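Aromatic-amino-acid transaminase TyrB (Burkholderia cenocepacia K56-2Valvano, PDB 4WD2) probably catalyses the pyridoxal-phosphate-dependent transfer of amino groups between aromatic amino acids and 2-oxo acids, as a class I aminotransferase. Local coordinates at residues D120-K123 against R124-D128; M220-Q223 against G224-A227; E316-L319 against S320-R324. All coordinates share one frame; numbering follows the deposited sequence.

Interaction 1 of 3, residues D120-K123 against R124-D128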
loop_
_atom_site.group_PDB
_atom_site.type_symbol
_atom_site.label_atom_id
_atom_site.label_comp_id
_atom_site.label_asym_id
_atom_site.label_seq_id
_atom_site.Cartn_x
_atom_site.Cartn_y
_atom_site.Cartn_z
ATOM N N ASP A 120 -3.130 8.418 -10.159
ATOM C CA ASP A 120 -4.396 7.761 -10.488
ATOM C C ASP A 120 -5.569 8.762 -10.486
ATOM O O ASP A 120 -6.453 8.700 -11.342
ATOM C CB ASP A 120 -4.675 6.605 -9.513
ATOM C CG ASP A 120 -3.851 5.346 -9.825
ATOM O OD1 ASP A 120 -3.195 5.292 -10.886
ATOM O OD2 ASP A 120 -3.881 4.398 -9.013
ATOM N N PHE A 121 -5.578 9.664 -9.510
ATOM C CA PHE A 121 -6.549 10.760 -9.460
ATOM C C PHE A 121 -6.415 11.667 -10.688
ATOM O O PHE A 121 -7.407 12.000 -11.331
ATOM C CB PHE A 121 -6.368 11.573 -8.159
ATOM C CG PHE A 121 -7.028 12.940 -8.175
ATOM C CD1 PHE A 121 -8.402 13.071 -8.030
ATOM C CD2 PHE A 121 -6.266 14.090 -8.304
ATOM C CE1 PHE A 121 -9.006 14.324 -8.038
ATOM C CE2 PHE A 121 -6.863 15.346 -8.311
ATOM C CZ PHE A 121 -8.232 15.461 -8.174
ATOM N N LEU A 122 -5.187 12.059 -11.012
ATOM C CA LEU A 122 -4.942 12.938 -12.149
ATOM C C LEU A 122 -5.318 12.307 -13.491
ATOM O O LEU A 122 -5.857 12.985 -14.361
ATOM C CB LEU A 122 -3.477 13.371 -12.182
ATOM C CG LEU A 122 -3.003 14.372 -11.124
ATOM C CD1 LEU A 122 -1.505 14.577 -11.230
ATOM C CD2 LEU A 122 -3.740 15.705 -11.256
ATOM N N LYS A 123 -5.036 11.022 -13.662
ATOM C CA LYS A 123 -5.372 10.324 -14.911
ATOM C C LYS A 123 -6.873 10.307 -15.137
ATOM O O LYS A 123 -7.352 10.418 -16.268
ATOM C CB LYS A 123 -4.826 8.895 -14.900
ATOM C CG LYS A 123 -5.137 8.093 -16.158
ATOM C CD LYS A 123 -4.542 8.769 -17.395
ATOM C CE LYS A 123 -4.950 8.047 -18.673
ATOM N NZ LYS A 123 -4.264 8.631 -19.863
ATOM N N ARG A 124 -7.613 10.186 -14.042
ATOM C CA ARG A 124 -9.056 10.064 -14.107
ATOM C C ARG A 124 -9.700 11.394 -14.471
ATOM O O ARG A 124 -10.695 11.425 -15.202
ATOM C CB ARG A 124 -9.602 9.541 -12.774
ATOM C CG ARG A 124 -11.087 9.327 -12.777
ATOM C CD ARG A 124 -11.503 8.211 -11.838
ATOM N NE ARG A 124 -12.957 8.131 -11.785
ATOM C CZ ARG A 124 -13.692 8.745 -10.870
ATOM N NH1 ARG A 124 -13.100 9.453 -9.920
ATOM N NH2 ARG A 124 -15.011 8.636 -10.891
ATOM N N TYR A 125 -9.114 12.490 -13.993
ATOM C CA TYR A 125 -9.708 13.808 -14.198
ATOM C C TYR A 125 -8.964 14.678 -15.199
ATOM O O TYR A 125 -9.504 15.673 -15.671
ATOM C CB TYR A 125 -9.841 14.527 -12.855
ATOM C CG TYR A 125 -10.945 13.911 -12.029
ATOM C CD1 TYR A 125 -12.279 14.106 -12.374
ATOM C CD2 TYR A 125 -10.661 13.100 -10.938
ATOM C CE1 TYR A 125 -13.298 13.535 -11.645
ATOM C CE2 TYR A 125 -11.680 12.519 -10.197
ATOM C CZ TYR A 125 -12.996 12.742 -10.556
ATOM O OH TYR A 125 -14.016 12.165 -9.829
ATOM N N PHE A 126 -7.742 14.295 -15.541
ATOM C CA PHE A 126 -6.986 14.993 -16.579
ATOM C C PHE A 126 -6.334 14.005 -17.557
ATOM O O PHE A 126 -5.114 14.000 -17.718
ATOM C CB PHE A 126 -5.923 15.892 -15.938
ATOM C CG PHE A 126 -6.487 16.907 -14.972
ATOM C CD1 PHE A 126 -6.836 18.174 -15.407
ATOM C CD2 PHE A 126 -6.686 16.582 -13.634
ATOM C CE1 PHE A 126 -7.364 19.113 -14.523
ATOM C CE2 PHE A 126 -7.212 17.509 -12.745
ATOM C CZ PHE A 126 -7.545 18.777 -13.186
ATOM N N PRO A 127 -7.155 13.182 -18.233
ATOM C CA PRO A 127 -6.651 12.042 -19.015
ATOM C C PRO A 127 -5.779 12.424 -20.208
ATOM O O PRO A 127 -4.959 11.615 -20.652
ATOM C CB PRO A 127 -7.937 11.357 -19.491
ATOM C CG PRO A 127 -8.944 12.461 -19.547
ATOM C CD PRO A 127 -8.614 13.342 -18.378
ATOM N N ASP A 128 -5.951 13.640 -20.718
ATOM C CA ASP A 128 -5.217 14.069 -21.903
ATOM C C ASP A 128 -3.949 14.853 -21.564
ATOM O O ASP A 128 -3.152 15.168 -22.448
ATOM C CB ASP A 128 -6.135 14.892 -22.807
ATOM C CG ASP A 128 -7.262 14.052 -23.402
ATOM O OD1 ASP A 128 -7.031 12.856 -23.666
ATOM O OD2 ASP A 128 -8.378 14.576 -23.601
#

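Interaction 2 of 3, residues M220-Q223 against G224-A227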
loop_
_atom_site.group_PDB
_atom_site.type_symbol
_atom_site.label_atom_id
_atom_site.label_comp_id
_atom_site.label_asym_id
_atom_site.label_seq_id
_atom_site.Cartn_x
_atom_site.Cartn_y
_atom_site.Cartn_z
ATOM N N MET A 220 8.620 15.951 -2.455
ATOM C CA MET A 220 9.485 16.357 -1.356
ATOM C C MET A 220 9.826 15.151 -0.498
ATOM O O MET A 220 9.158 14.876 0.494
ATOM C CB MET A 220 8.820 17.451 -0.508
ATOM C CG MET A 220 9.749 18.053 0.547
ATOM S SD MET A 220 9.043 19.490 1.353
ATOM C CE MET A 220 7.482 18.804 1.903
ATOM N N ALA A 221 10.870 14.431 -0.889
ATOM C CA ALA A 221 11.209 13.177 -0.241
ATOM C C ALA A 221 12.240 13.358 0.872
ATOM O O ALA A 221 12.454 12.446 1.680
ATOM C CB ALA A 221 11.710 12.174 -1.280
ATOM N N TYR A 222 12.853 14.540 0.928
ATOM C CA TYR A 222 13.948 14.791 1.865
ATOM C C TYR A 222 13.792 16.050 2.697
ATOM O O TYR A 222 14.785 16.733 2.939
ATOM C CB TYR A 222 15.286 14.871 1.108
ATOM C CG TYR A 222 15.543 13.655 0.272
ATOM C CD1 TYR A 222 16.104 12.518 0.831
ATOM C CD2 TYR A 222 15.177 13.624 -1.066
ATOM C CE1 TYR A 222 16.313 11.391 0.081
ATOM C CE2 TYR A 222 15.382 12.497 -1.827
ATOM C CZ TYR A 222 15.952 11.386 -1.246
ATOM O OH TYR A 222 16.162 10.260 -1.994
ATOM N N GLN A 223 12.573 16.374 3.128
ATOM C CA GLN A 223 12.386 17.564 3.959
ATOM C C GLN A 223 13.236 17.450 5.219
ATOM O O GLN A 223 13.052 16.539 6.020
ATOM C CB GLN A 223 10.912 17.773 4.336
ATOM C CG GLN A 223 10.640 19.141 4.988
ATOM C CD GLN A 223 9.216 19.303 5.491
ATOM O OE1 GLN A 223 8.443 18.342 5.541
ATOM N NE2 GLN A 223 8.867 20.528 5.877
ATOM N N GLY A 224 14.188 18.358 5.366
ATOM C CA GLY A 224 15.054 18.372 6.527
ATOM C C GLY A 224 16.510 18.119 6.200
ATOM O O GLY A 224 17.380 18.382 7.028
ATOM N N PHE A 225 16.779 17.628 4.993
ATOM C CA PHE A 225 18.144 17.275 4.591
ATOM C C PHE A 225 18.889 18.323 3.766
ATOM O O PHE A 225 20.048 18.116 3.418
ATOM C CB PHE A 225 18.136 15.972 3.794
ATOM C CG PHE A 225 17.943 14.750 4.634
ATOM C CD1 PHE A 225 18.994 14.228 5.371
ATOM C CD2 PHE A 225 16.721 14.120 4.679
ATOM C CE1 PHE A 225 18.820 13.103 6.137
ATOM C CE2 PHE A 225 16.538 12.991 5.442
ATOM C CZ PHE A 225 17.584 12.479 6.170
ATOM N N GLY A 226 18.239 19.430 3.434
ATOM C CA GLY A 226 18.891 20.463 2.645
ATOM C C GLY A 226 19.297 21.651 3.497
ATOM O O GLY A 226 20.487 21.897 3.710
ATOM N N ALA A 227 18.299 22.384 3.980
ATOM C CA ALA A 227 18.526 23.563 4.807
ATOM C C ALA A 227 17.546 23.631 5.978
ATOM O O ALA A 227 17.231 24.713 6.476
ATOM C CB ALA A 227 18.424 24.822 3.961
#

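Interaction 3 of 3, residues E316-L319 against S320-R324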
loop_
_atom_site.group_PDB
_atom_site.type_symbol
_atom_site.label_atom_id
_atom_site.label_comp_id
_atom_site.label_asym_id
_atom_site.label_seq_id
_atom_site.Cartn_x
_atom_site.Cartn_y
_atom_site.Cartn_z
ATOM N N GLU A 316 13.477 16.751 15.512
ATOM C CA GLU A 316 14.017 17.846 14.705
ATOM C C GLU A 316 15.506 18.042 14.967
ATOM O O GLU A 316 16.275 18.351 14.053
ATOM C CB GLU A 316 13.263 19.152 14.977
ATOM C CG GLU A 316 11.816 19.158 14.494
ATOM C CD GLU A 316 11.189 20.548 14.501
ATOM O OE1 GLU A 316 11.938 21.550 14.508
ATOM O OE2 GLU A 316 9.941 20.635 14.493
ATOM N N GLU A 317 15.909 17.864 16.220
ATOM C CA GLU A 317 17.310 18.010 16.586
ATOM C C GLU A 317 18.187 16.950 15.918
ATOM O O GLU A 317 19.233 17.279 15.368
ATOM C CB GLU A 317 17.478 17.958 18.107
ATOM C CG GLU A 317 17.077 19.257 18.798
ATOM C CD GLU A 317 17.246 19.216 20.313
ATOM O OE1 GLU A 317 17.565 18.136 20.865
ATOM O OE2 GLU A 317 17.056 20.273 20.954
ATOM N N GLU A 318 17.770 15.686 15.963
ATOM C CA GLU A 318 18.574 14.617 15.365
ATOM C C GLU A 318 18.618 14.763 13.846
ATOM O O GLU A 318 19.656 14.548 13.226
ATOM C CB GLU A 318 18.038 13.233 15.747
ATOM C CG GLU A 318 18.863 12.069 15.170
ATOM C CD GLU A 318 18.539 10.720 15.810
ATOM O OE1 GLU A 318 17.586 10.646 16.614
ATOM O OE2 GLU A 318 19.242 9.729 15.510
ATOM N N LEU A 319 17.490 15.142 13.254
ATOM C CA LEU A 319 17.423 15.350 11.812
ATOM C C LEU A 319 18.333 16.498 11.369
ATOM O O LEU A 319 18.966 16.427 10.310
ATOM C CB LEU A 319 15.979 15.615 11.376
ATOM C CG LEU A 319 15.770 15.931 9.892
ATOM C CD1 LEU A 319 16.132 14.738 8.992
ATOM C CD2 LEU A 319 14.346 16.395 9.652
ATOM N N SER A 320 18.407 17.553 12.177
ATOM C CA SER A 320 19.287 18.675 11.855
ATOM C C SER A 320 20.753 18.263 11.989
ATOM O O SER A 320 21.600 18.710 11.222
ATOM C CB SER A 320 18.991 19.885 12.746
ATOM O OG SER A 320 19.475 19.688 14.064
ATOM N N ALA A 321 21.049 17.399 12.956
ATOM C CA ALA A 321 22.397 16.849 13.093
ATOM C C ALA A 321 22.748 15.957 11.899
ATOM O O ALA A 321 23.891 15.937 11.451
ATOM C CB ALA A 321 22.524 16.077 14.389
ATOM N N MET A 322 21.765 15.220 11.390
ATOM C CA MET A 322 21.942 14.434 10.164
ATOM C C MET A 322 22.227 15.350 8.982
ATOM O O MET A 322 23.136 15.095 8.190
ATOM C CB MET A 322 20.703 13.582 9.875
ATOM C CG MET A 322 20.498 12.443 10.852
ATOM S SD MET A 322 18.809 11.819 10.851
ATOM C CE MET A 322 18.618 11.275 9.173
ATOM N N CYS A 323 21.439 16.410 8.873
ATOM C CA CYS A 323 21.632 17.417 7.840
ATOM C C CYS A 323 23.050 17.995 7.890
ATOM O O CYS A 323 23.708 18.123 6.861
ATOM C CB CYS A 323 20.591 18.531 7.994
ATOM S SG CYS A 323 20.515 19.708 6.628
ATOM N N ARG A 324 23.521 18.330 9.089
ATOM C CA ARG A 324 24.851 18.912 9.242
ATOM C C ARG A 324 25.971 17.903 8.979
ATOM O O ARG A 324 27.031 18.278 8.488
ATOM C CB ARG A 324 25.013 19.524 10.640
ATOM C CG ARG A 324 24.266 20.842 10.831
ATOM C CD ARG A 324 24.697 21.556 12.108
ATOM N NE ARG A 324 24.511 20.726 13.293
ATOM C CZ ARG A 324 23.379 20.662 13.989
ATOM N NH1 ARG A 324 22.330 21.386 13.614
ATOM N NH2 ARG A 324 23.293 19.876 15.054
#

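Interaction 1 of 3, residues D120-K123 against R124-D128
The rings of Phe121 and Tyr125, one helical turn apart, meet obliquely with their planes at 51°: Phe121 CE1 comes 3.6 Å from Tyr125 CD2. One face of the tyrosine ring carries Arg124 CG near its rim, while Phe121 O lies at the ring's edge. The Phe126 ring likewise has a carbonyl, Leu122 O, in plane at its edge, and its CD2 touches Leu122 CD2 at 3.9 Å. Phe126 is the first residue to leave helical geometry, yet its N still donates to Leu122 O over a short 2.6 Å, carrying the i to i+4 pattern one residue past helix 110-125. Beyond it Lys123 reaches along the exit, its arm bent at chi2 (60°), to put NZ 3.2 Å from Pro127 O, in the carbonyl plane on a lone pair. The same ammonium bonds Gly149 O and lies on Phe150 as a cation-pi partner. Leu122 and Phe126 pack on Leu215 of strand 215-220, whereas Phe121 and Tyr125 rest on helix 273-288 and on Ile13 of the second subunit. Tyrosine suits this border because its hydroxyl bonds Asp14 of the second subunit. Chemically, apolar groups anchor the helix end, and a lysine spanning two carbonyls ties down the exit.

Interaction 2 of 3, residues M220-Q223 against G224-A227
Tyr222 and Phe225 touch through the flank of a type II beta turn that starts just after strand 215-220. Met220, the last residue of that strand, keeps backbone bonds to Ala249 and, with Ala221, leads into the turn. At Tyr222 the carbonyl accepts Phe225 N at 3.0 Å, with an N-H...O angle of 164°, closing the turn. This same oxygen lies in plane at the edge of the Phe225 ring, and Tyr222 CB meets Phe225 CD2 at 3.9 Å. The phenylalanine's CG is anti to its carbonyl carbon (chi1 -75°), which lays the CD2 edge alongside Tyr222. The phenol reaches elsewhere: Tyr222 OH bonds O3 of the cofactor carried by modified Lys254. Gln223, at the first corner, extends its amide away from the turn, where NE2 donates to Leu229 O and Leu89 O; its backbone O accepts Asn255 ND2. Gly224 follows at phi 116°, where a beta carbon would jam against Gln223 O, so glycine fits this second corner. Asp232 takes the N-H groups of Gly224, Gly226 and Ala227. The implication is a largely buried, well-bonded turn placing a tyrosine whose hydroxyl, as in related aminotransferases, probably influences the electronics of the cofactor ring.

Interaction 3 of 3, residues E316-L319 against S320-R324
Leu319 and Met322 sit three residues apart on one side of helix 309-338, the leucine CD1 approaching Met322 CE to 4.3 Å. The sulfur runs back along the preceding turn, with Met322 SD 3.9 Å from Leu319 CA and 3.7 Å from Glu318 O. That course follows from chi1 of -69°, which sets CG anti to the carbonyl carbon and directs the unbranched chain toward the N-terminal end; the last bend, at chi3, turns the methyl aside. The flexible thioether can bend to meet Tyr44 and Phe225. On another side, chi1 of 74° sets Ser320 OG between the backbone N and the carbonyl carbon, 2.7 Å from Glu317 O. A weak bond of 3.4 Å reaches Ser320 OG from Arg324 NH1, as the arginine curls back and one face of its guanidinium, toward the rim, lies over Ser320 O. Beneath these contacts run regular i to i+4 bonds, such as Cys323 N to Leu319 O at 2.9 Å, that fix the spacing of the side chains. The glutamates suit the more polar positions: Glu316 forms a salt bridge with Arg312, and Glu318 accepts Gly55 N at the start of helix 55-65. Leu319, buried, packs on Leu229 of helix 229-232 and on Asn255, and both Leu319 and Met322 touch Phe225, so the long helix lies against that short helix and the loop leading into it from strand 215-220.

How the interactions relate
From the N terminus the three contacts follow one another in series, and none nests within or crosses another. Interaction 1 closes the C-terminal turn of helix 110-125, far out where the chain meets the second subunit. Interaction 2 closes the turn after strand 215-220, near the cofactor, about 28 Å away between centres; that strand links the two, since its first residues receive the side chains of interaction 1. Interaction 3 is a local stretch of helix 309-338 on the opposite side of the chain's centre from interaction 1. It touches interaction 2 directly: Phe225 CZ meets Met322 CE at 3.4 Å, and Cys323 packs against Gly224 and Gly226, joining turn to helix.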